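Local coordinates for malonyl CoA-acyl carrier protein transacylase (Mycobacterium tuberculosis, PDB 2QC3), which catalyses transfer of the malonyl group from malonyl-CoA to holo acyl carrier protein, a step of fatty acid biosynthesis, at residues 21-34 and 66-78. Numbering follows the deposited sequence.
Sequences WLQLPGAADQIAAW and AATLLAHQELARR
Leu70 enters helix 27-34 as a knob among Ala27, Gln30, Ile31 and Trp34, and its two methyls divide the work. Leu70 CD1 lies 3.8 Å from Ile31 CD1, the side chains crossing at about a right angle, and also meets Trp21 CB; Leu70 CD2 lies 3.7 Å from Trp34 CZ3. Trp34 returns the insertion, sitting among Ala66, Leu69, Leu70 and Gln73. With chi1 at -63° its CG stands beside the backbone N, and the benzo ring reaches helix 66-77: Trp34 CH2 lies 3.6 Å from Leu69 CB, while Ala66 O comes near the ring plane at the edge. Leu42 of helix 42-47 and Val111 of helix 107-125 also touch Trp34. Trp21 uses a face instead: Ala71 CB stands 4.1 Å from the centroid of its six-membered ring, 21° off the normal, a CH-pi contact. Leu24 and Glu74 approach from opposite directions, Leu24 CD1 3.3 Å from Glu74 CG and Leu24 CD2 beside the carboxylate, which Arg78 NE grips through a bent salt bridge to Glu74 OE1, on its anti side. The Gln30 and Gln73 amides, strongly turned against each other, are not directly bonded; a water donating to Gln30 OE1 and Leu70 O (2.8 Å) makes the polar link. Reciprocal knobs-into-holes, with axes 10.9 Å apart and directions 135° apart, nearer antiparallel than perpendicular, join two helices of the acyltransferase fold, away from the probable catalytic residues.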
ATOM      1  N   TRP A  21       7.297  -6.894  16.681  1.00 47.15           N
ATOM      2  CA  TRP A  21       8.446  -6.924  15.785  1.00 46.87           C
ATOM      3  C   TRP A  21       9.707  -6.323  16.393  1.00 48.06           C
ATOM      4  O   TRP A  21      10.819  -6.702  16.026  1.00 47.06           O
ATOM      5  CB  TRP A  21       8.117  -6.238  14.454  1.00 45.20           C
ATOM      6  CG  TRP A  21       7.036  -6.946  13.694  1.00 42.73           C
ATOM      7  CD1 TRP A  21       5.714  -6.613  13.652  1.00 43.26           C
ATOM      8  CD2 TRP A  21       7.171  -8.154  12.932  1.00 41.83           C
ATOM      9  NE1 TRP A  21       5.015  -7.538  12.914  1.00 42.52           N
ATOM     10  CE2 TRP A  21       5.884  -8.494  12.461  1.00 41.98           C
ATOM     11  CE3 TRP A  21       8.253  -8.982  12.606  1.00 41.52           C
ATOM     12  CZ2 TRP A  21       5.648  -9.633  11.676  1.00 40.41           C
ATOM     13  CZ3 TRP A  21       8.017 -10.117  11.823  1.00 41.07           C
ATOM     14  CH2 TRP A  21       6.723 -10.428  11.369  1.00 39.24           C
ATOM     15  N   LEU A  22       9.535  -5.401  17.334  1.00 49.66           N
ATOM     16  CA  LEU A  22      10.675  -4.764  17.983  1.00 52.10           C
ATOM     17  C   LEU A  22      11.402  -5.738  18.910  1.00 53.67           C
ATOM     18  O   LEU A  22      12.364  -5.370  19.583  1.00 53.03           O
ATOM     19  CB  LEU A  22      10.219  -3.537  18.777  1.00 51.87           C
ATOM     20  CG  LEU A  22       9.658  -2.366  17.967  1.00 51.63           C
ATOM     21  CD1 LEU A  22       9.260  -1.242  18.904  1.00 51.42           C
ATOM     22  CD2 LEU A  22      10.701  -1.883  16.970  1.00 52.95           C
ATOM     23  N   GLN A  23      10.933  -6.980  18.942  1.00 55.75           N
ATOM     24  CA  GLN A  23      11.550  -8.000  19.777  1.00 58.26           C
ATOM     25  C   GLN A  23      12.678  -8.681  19.010  1.00 58.58           C
ATOM     26  O   GLN A  23      13.627  -9.187  19.610  1.00 59.40           O
ATOM     27  CB  GLN A  23      10.508  -9.038  20.205  1.00 59.57           C
ATOM     28  CG  GLN A  23       9.400  -8.486  21.097  1.00 61.75           C
ATOM     29  CD  GLN A  23       8.304  -9.505  21.375  1.00 64.19           C
ATOM     30  OE1 GLN A  23       7.332  -9.215  22.073  1.00 66.02           O
ATOM     31  NE2 GLN A  23       8.456 -10.705  20.825  1.00 65.22           N
ATOM     32  N   LEU A  24      12.573  -8.688  17.684  1.00 58.78           N
ATOM     33  CA  LEU A  24      13.588  -9.312  16.840  1.00 58.84           C
ATOM     34  C   LEU A  24      14.944  -8.633  16.982  1.00 58.82           C
ATOM     35  O   LEU A  24      15.031  -7.456  17.333  1.00 58.47           O
ATOM     36  CB  LEU A  24      13.167  -9.276  15.366  1.00 59.32           C
ATOM     37  CG  LEU A  24      12.020 -10.183  14.913  1.00 60.05           C
ATOM     38  CD1 LEU A  24      11.660  -9.854  13.475  1.00 59.78           C
ATOM     39  CD2 LEU A  24      12.409 -11.647  15.061  1.00 60.09           C
ATOM     40  N   PRO A  25      16.024  -9.378  16.708  1.00 58.38           N
ATOM     41  CA  PRO A  25      17.385  -8.845  16.803  1.00 57.61           C
ATOM     42  C   PRO A  25      17.665  -7.820  15.710  1.00 56.15           C
ATOM     43  O   PRO A  25      17.628  -8.136  14.518  1.00 55.84           O
ATOM     44  CB  PRO A  25      18.251 -10.095  16.669  1.00 58.66           C
ATOM     45  CG  PRO A  25      17.436 -10.962  15.756  1.00 60.04           C
ATOM     46  CD  PRO A  25      16.044 -10.802  16.325  1.00 59.50           C
ATOM     47  N   GLY A  26      17.938  -6.589  16.126  1.00 54.52           N
ATOM     48  CA  GLY A  26      18.224  -5.532  15.176  1.00 52.57           C
ATOM     49  C   GLY A  26      17.005  -4.691  14.860  1.00 50.44           C
ATOM     50  O   GLY A  26      17.118  -3.633  14.237  1.00 49.81           O
ATOM     51  N   ALA A  27      15.840  -5.159  15.290  1.00 48.78           N
ATOM     52  CA  ALA A  27      14.593  -4.444  15.049  1.00 47.61           C
ATOM     53  C   ALA A  27      14.653  -3.030  15.618  1.00 47.44           C
ATOM     54  O   ALA A  27      14.648  -2.051  14.866  1.00 45.42           O
ATOM     55  CB  ALA A  27      13.422  -5.208  15.663  1.00 47.43           C
ATOM     56  N   ALA A  28      14.715  -2.932  16.945  1.00 45.90           N
ATOM     57  CA  ALA A  28      14.767  -1.642  17.623  1.00 46.52           C
ATOM     58  C   ALA A  28      15.794  -0.715  16.981  1.00 46.16           C
ATOM     59  O   ALA A  28      15.552   0.482  16.817  1.00 45.40           O
ATOM     60  CB  ALA A  28      15.098  -1.839  19.100  1.00 46.29           C
ATOM     61  N   ASP A  29      16.938  -1.280  16.617  1.00 45.63           N
ATOM     62  CA  ASP A  29      18.009  -0.510  16.006  1.00 45.87           C
ATOM     63  C   ASP A  29      17.629   0.015  14.626  1.00 45.29           C
ATOM     64  O   ASP A  29      18.002   1.129  14.255  1.00 44.09           O
ATOM     65  CB  ASP A  29      19.271  -1.367  15.917  1.00 47.48           C
ATOM     66  CG  ASP A  29      20.451  -0.604  15.373  1.00 49.17           C
ATOM     67  OD1 ASP A  29      20.511  -0.398  14.143  1.00 48.94           O
ATOM     68  OD2 ASP A  29      21.317  -0.204  16.180  1.00 51.70           O
ATOM     69  N   GLN A  30      16.892  -0.788  13.864  1.00 44.76           N
ATOM     70  CA  GLN A  30      16.459  -0.376  12.535  1.00 44.57           C
ATOM     71  C   GLN A  30      15.401   0.719  12.623  1.00 42.43           C
ATOM     72  O   GLN A  30      15.424   1.671  11.846  1.00 41.02           O
ATOM     73  CB  GLN A  30      15.916  -1.576  11.756  1.00 47.07           C
ATOM     74  CG  GLN A  30      16.938  -2.194  10.821  1.00 51.47           C
ATOM     75  CD  GLN A  30      16.603  -3.622  10.447  1.00 54.42           C
ATOM     76  OE1 GLN A  30      15.497  -3.920   9.999  1.00 55.91           O
ATOM     77  NE2 GLN A  30      17.566  -4.517  10.626  1.00 56.69           N
ATOM     78  N   ILE A  31      14.481   0.582  13.572  1.00 40.41           N
ATOM     79  CA  ILE A  31      13.433   1.578  13.756  1.00 39.92           C
ATOM     80  C   ILE A  31      14.055   2.915  14.140  1.00 39.83           C
ATOM     81  O   ILE A  31      13.521   3.978  13.814  1.00 39.22           O
ATOM     82  CB  ILE A  31      12.427   1.148  14.852  1.00 40.56           C
ATOM     83  CG1 ILE A  31      11.523   0.039  14.320  1.00 40.74           C
ATOM     84  CG2 ILE A  31      11.575   2.333  15.284  1.00 40.20           C
ATOM     85  CD1 ILE A  31      10.655   0.472  13.149  1.00 39.84           C
ATOM     86  N   ALA A  32      15.188   2.856  14.836  1.00 38.23           N
ATOM     87  CA  ALA A  32      15.882   4.068  15.248  1.00 37.11           C
ATOM     88  C   ALA A  32      16.447   4.723  13.998  1.00 35.96           C
ATOM     89  O   ALA A  32      16.316   5.927  13.803  1.00 35.70           O
ATOM     90  CB  ALA A  32      17.010   3.730  16.224  1.00 37.99           C
ATOM     91  N   ALA A  33      17.065   3.911  13.148  1.00 34.73           N
ATOM     92  CA  ALA A  33      17.644   4.395  11.903  1.00 36.48           C
ATOM     93  C   ALA A  33      16.561   4.957  10.984  1.00 37.03           C
ATOM     94  O   ALA A  33      16.772   5.966  10.306  1.00 37.83           O
ATOM     95  CB  ALA A  33      18.387   3.265  11.204  1.00 34.77           C
ATOM     96  N   TRP A  34      15.405   4.299  10.964  1.00 37.23           N
ATOM     97  CA  TRP A  34      14.295   4.732  10.120  1.00 36.13           C
ATOM     98  C   TRP A  34      13.577   5.940  10.708  1.00 37.08           C
ATOM     99  O   TRP A  34      13.040   6.773   9.970  1.00 36.93           O
ATOM    100  CB  TRP A  34      13.310   3.575   9.905  1.00 34.84           C
ATOM    101  CG  TRP A  34      13.924   2.416   9.167  1.00 33.95           C
ATOM    102  CD1 TRP A  34      15.094   2.424   8.467  1.00 33.12           C
ATOM    103  CD2 TRP A  34      13.391   1.088   9.043  1.00 33.90           C
ATOM    104  NE1 TRP A  34      15.325   1.189   7.914  1.00 33.46           N
ATOM    105  CE2 TRP A  34      14.297   0.349   8.247  1.00 31.97           C
ATOM    106  CE3 TRP A  34      12.237   0.454   9.520  1.00 32.92           C
ATOM    107  CZ2 TRP A  34      14.089  -0.997   7.922  1.00 32.63           C
ATOM    108  CZ3 TRP A  34      12.028  -0.890   9.193  1.00 33.55           C
ATOM    109  CH2 TRP A  34      12.950  -1.597   8.399  1.00 31.74           C
ATOM    110  N   ALA A  66       7.299   0.825   7.531  1.00 25.88           N
ATOM    111  CA  ALA A  66       8.273   0.378   8.533  1.00 27.56           C
ATOM    112  C   ALA A  66       7.941  -1.036   9.030  1.00 26.99           C
ATOM    113  O   ALA A  66       8.821  -1.889   9.137  1.00 28.15           O
ATOM    114  CB  ALA A  66       8.306   1.360   9.718  1.00 27.01           C
ATOM    115  N   ALA A  67       6.671  -1.275   9.333  1.00 26.43           N
ATOM    116  CA  ALA A  67       6.230  -2.584   9.807  1.00 27.43           C
ATOM    117  C   ALA A  67       6.510  -3.627   8.731  1.00 27.74           C
ATOM    118  O   ALA A  67       7.012  -4.721   9.016  1.00 27.66           O
ATOM    119  CB  ALA A  67       4.743  -2.552  10.117  1.00 24.93           C
ATOM    120  N   THR A  68       6.188  -3.276   7.491  1.00 26.93           N
ATOM    121  CA  THR A  68       6.402  -4.186   6.378  1.00 25.60           C
ATOM    122  C   THR A  68       7.853  -4.583   6.190  1.00 25.05           C
ATOM    123  O   THR A  68       8.164  -5.767   6.032  1.00 24.39           O
ATOM    124  CB  THR A  68       5.871  -3.606   5.046  1.00 23.87           C
ATOM    125  OG1 THR A  68       4.443  -3.558   5.095  1.00 24.17           O
ATOM    126  CG2 THR A  68       6.290  -4.492   3.861  1.00 23.12           C
ATOM    127  N   LEU A  69       8.740  -3.597   6.218  1.00 24.29           N
ATOM    128  CA  LEU A  69      10.149  -3.866   6.013  1.00 25.59           C
ATOM    129  C   LEU A  69      10.830  -4.571   7.183  1.00 25.87           C
ATOM    130  O   LEU A  69      11.795  -5.300   6.977  1.00 26.82           O
ATOM    131  CB  LEU A  69      10.870  -2.567   5.630  1.00 22.59           C
ATOM    132  CG  LEU A  69      10.240  -1.939   4.369  1.00 24.15           C
ATOM    133  CD1 LEU A  69      11.044  -0.723   3.911  1.00 21.26           C
ATOM    134  CD2 LEU A  69      10.172  -2.991   3.253  1.00 21.22           C
ATOM    135  N   LEU A  70      10.350  -4.364   8.405  1.00 27.95           N
ATOM    136  CA  LEU A  70      10.949  -5.061   9.547  1.00 29.76           C
ATOM    137  C   LEU A  70      10.787  -6.556   9.289  1.00 30.29           C
ATOM    138  O   LEU A  70      11.727  -7.337   9.459  1.00 31.03           O
ATOM    139  CB  LEU A  70      10.237  -4.703  10.853  1.00 29.11           C
ATOM    140  CG  LEU A  70      10.550  -3.362  11.512  1.00 30.24           C
ATOM    141  CD1 LEU A  70       9.640  -3.183  12.713  1.00 30.21           C
ATOM    142  CD2 LEU A  70      12.016  -3.315  11.935  1.00 31.17           C
ATOM    143  N   ALA A  71       9.586  -6.937   8.859  1.00 30.29           N
ATOM    144  CA  ALA A  71       9.267  -8.327   8.563  1.00 31.80           C
ATOM    145  C   ALA A  71      10.122  -8.812   7.407  1.00 33.80           C
ATOM    146  O   ALA A  71      10.662  -9.920   7.440  1.00 33.65           O
ATOM    147  CB  ALA A  71       7.792  -8.459   8.217  1.00 30.98           C
ATOM    148  N   HIS A  72      10.237  -7.982   6.377  1.00 34.45           N
ATOM    149  CA  HIS A  72      11.043  -8.336   5.222  1.00 36.58           C
ATOM    150  C   HIS A  72      12.507  -8.460   5.615  1.00 38.37           C
ATOM    151  O   HIS A  72      13.221  -9.333   5.120  1.00 37.61           O
ATOM    152  CB  HIS A  72      10.932  -7.283   4.126  1.00 34.67           C
ATOM    153  CG  HIS A  72      11.981  -7.421   3.069  1.00 35.97           C
ATOM    154  ND1 HIS A  72      11.998  -8.468   2.171  1.00 35.43           N
ATOM    155  CD2 HIS A  72      13.076  -6.673   2.797  1.00 35.44           C
ATOM    156  CE1 HIS A  72      13.058  -8.357   1.391  1.00 34.84           C
ATOM    157  NE2 HIS A  72      13.730  -7.277   1.750  1.00 36.91           N
ATOM    158  N   GLN A  73      12.951  -7.560   6.487  1.00 40.45           N
ATOM    159  CA  GLN A  73      14.327  -7.559   6.954  1.00 43.00           C
ATOM    160  C   GLN A  73      14.628  -8.879   7.642  1.00 44.77           C
ATOM    161  O   GLN A  73      15.631  -9.529   7.350  1.00 45.39           O
ATOM    162  CB  GLN A  73      14.554  -6.414   7.943  1.00 45.14           C
ATOM    163  CG  GLN A  73      14.578  -5.036   7.320  1.00 48.71           C
ATOM    164  CD  GLN A  73      15.687  -4.884   6.311  1.00 50.90           C
ATOM    165  OE1 GLN A  73      15.693  -5.548   5.274  1.00 53.04           O
ATOM    166  NE2 GLN A  73      16.641  -4.010   6.609  1.00 52.95           N
ATOM    167  N   GLU A  74      13.751  -9.270   8.560  1.00 45.02           N
ATOM    168  CA  GLU A  74      13.930 -10.512   9.293  1.00 46.72           C
ATOM    169  C   GLU A  74      13.835 -11.691   8.342  1.00 47.32           C
ATOM    170  O   GLU A  74      14.574 -12.664   8.468  1.00 48.29           O
ATOM    171  CB  GLU A  74      12.876 -10.642  10.391  1.00 46.32           C
ATOM    172  CG  GLU A  74      13.045 -11.883  11.250  1.00 47.88           C
ATOM    173  CD  GLU A  74      14.402 -11.954  11.936  1.00 48.11           C
ATOM    174  OE1 GLU A  74      14.664 -12.968  12.611  1.00 49.11           O
ATOM    175  OE2 GLU A  74      15.206 -11.004  11.807  1.00 47.67           O
ATOM    176  N   LEU A  75      12.921 -11.598   7.386  1.00 48.58           N
ATOM    177  CA  LEU A  75      12.747 -12.659   6.409  1.00 49.43           C
ATOM    178  C   LEU A  75      14.056 -12.767   5.625  1.00 49.84           C
ATOM    179  O   LEU A  75      14.509 -13.860   5.292  1.00 49.92           O
ATOM    180  CB  LEU A  75      11.570 -12.330   5.484  1.00 50.01           C
ATOM    181  CG  LEU A  75      10.892 -13.506   4.771  1.00 51.21           C
ATOM    182  CD1 LEU A  75      10.454 -14.542   5.798  1.00 50.53           C
ATOM    183  CD2 LEU A  75       9.699 -13.012   3.972  1.00 51.46           C
ATOM    184  N   ALA A  76      14.672 -11.620   5.354  1.00 50.14           N
ATOM    185  CA  ALA A  76      15.933 -11.578   4.624  1.00 50.94           C
ATOM    186  C   ALA A  76      17.054 -12.151   5.487  1.00 51.67           C
ATOM    187  O   ALA A  76      17.968 -12.808   4.987  1.00 50.82           O
ATOM    188  CB  ALA A  76      16.264 -10.143   4.235  1.00 49.33           C
ATOM    189  N   ARG A  77      16.969 -11.894   6.787  1.00 52.77           N
ATOM    190  CA  ARG A  77      17.967 -12.358   7.738  1.00 55.61           C
ATOM    191  C   ARG A  77      18.039 -13.884   7.796  1.00 55.42           C
ATOM    192  O   ARG A  77      19.121 -14.464   7.699  1.00 56.72           O
ATOM    193  CB  ARG A  77      17.658 -11.789   9.126  1.00 57.29           C
ATOM    194  CG  ARG A  77      18.755 -11.989  10.162  1.00 60.83           C
ATOM    195  CD  ARG A  77      18.372 -11.327  11.485  1.00 64.07           C
ATOM    196  NE  ARG A  77      19.402 -11.475  12.512  1.00 67.42           N
ATOM    197  CZ  ARG A  77      20.617 -10.935  12.447  1.00 68.58           C
ATOM    198  NH1 ARG A  77      20.969 -10.201  11.398  1.00 69.04           N
ATOM    199  NH2 ARG A  77      21.483 -11.126  13.433  1.00 67.86           N
ATOM    200  N   ARG A  78      16.887 -14.534   7.939  1.00 54.81           N
ATOM    201  CA  ARG A  78      16.842 -15.990   8.018  1.00 54.01           C
ATOM    202  C   ARG A  78      16.980 -16.672   6.658  1.00 53.26           C
ATOM    203  O   ARG A  78      17.011 -17.898   6.575  1.00 53.25           O
ATOM    204  CB  ARG A  78      15.537 -16.439   8.673  1.00 53.96           C
ATOM    205  CG  ARG A  78      15.282 -15.819  10.029  1.00 54.81           C
ATOM    206  CD  ARG A  78      13.894 -16.171  10.517  1.00 55.00           C
ATOM    207  NE  ARG A  78      13.626 -15.620  11.840  1.00 56.02           N
ATOM    208  CZ  ARG A  78      12.465 -15.739  12.471  1.00 57.15           C
ATOM    209  NH1 ARG A  78      11.464 -16.391  11.895  1.00 57.46           N
ATOM    210  NH2 ARG A  78      12.305 -15.209  13.675  1.00 58.08           N
TER
HETATM  211  O   HOH W   1      13.882  -6.433  11.027  1.00 61.02           O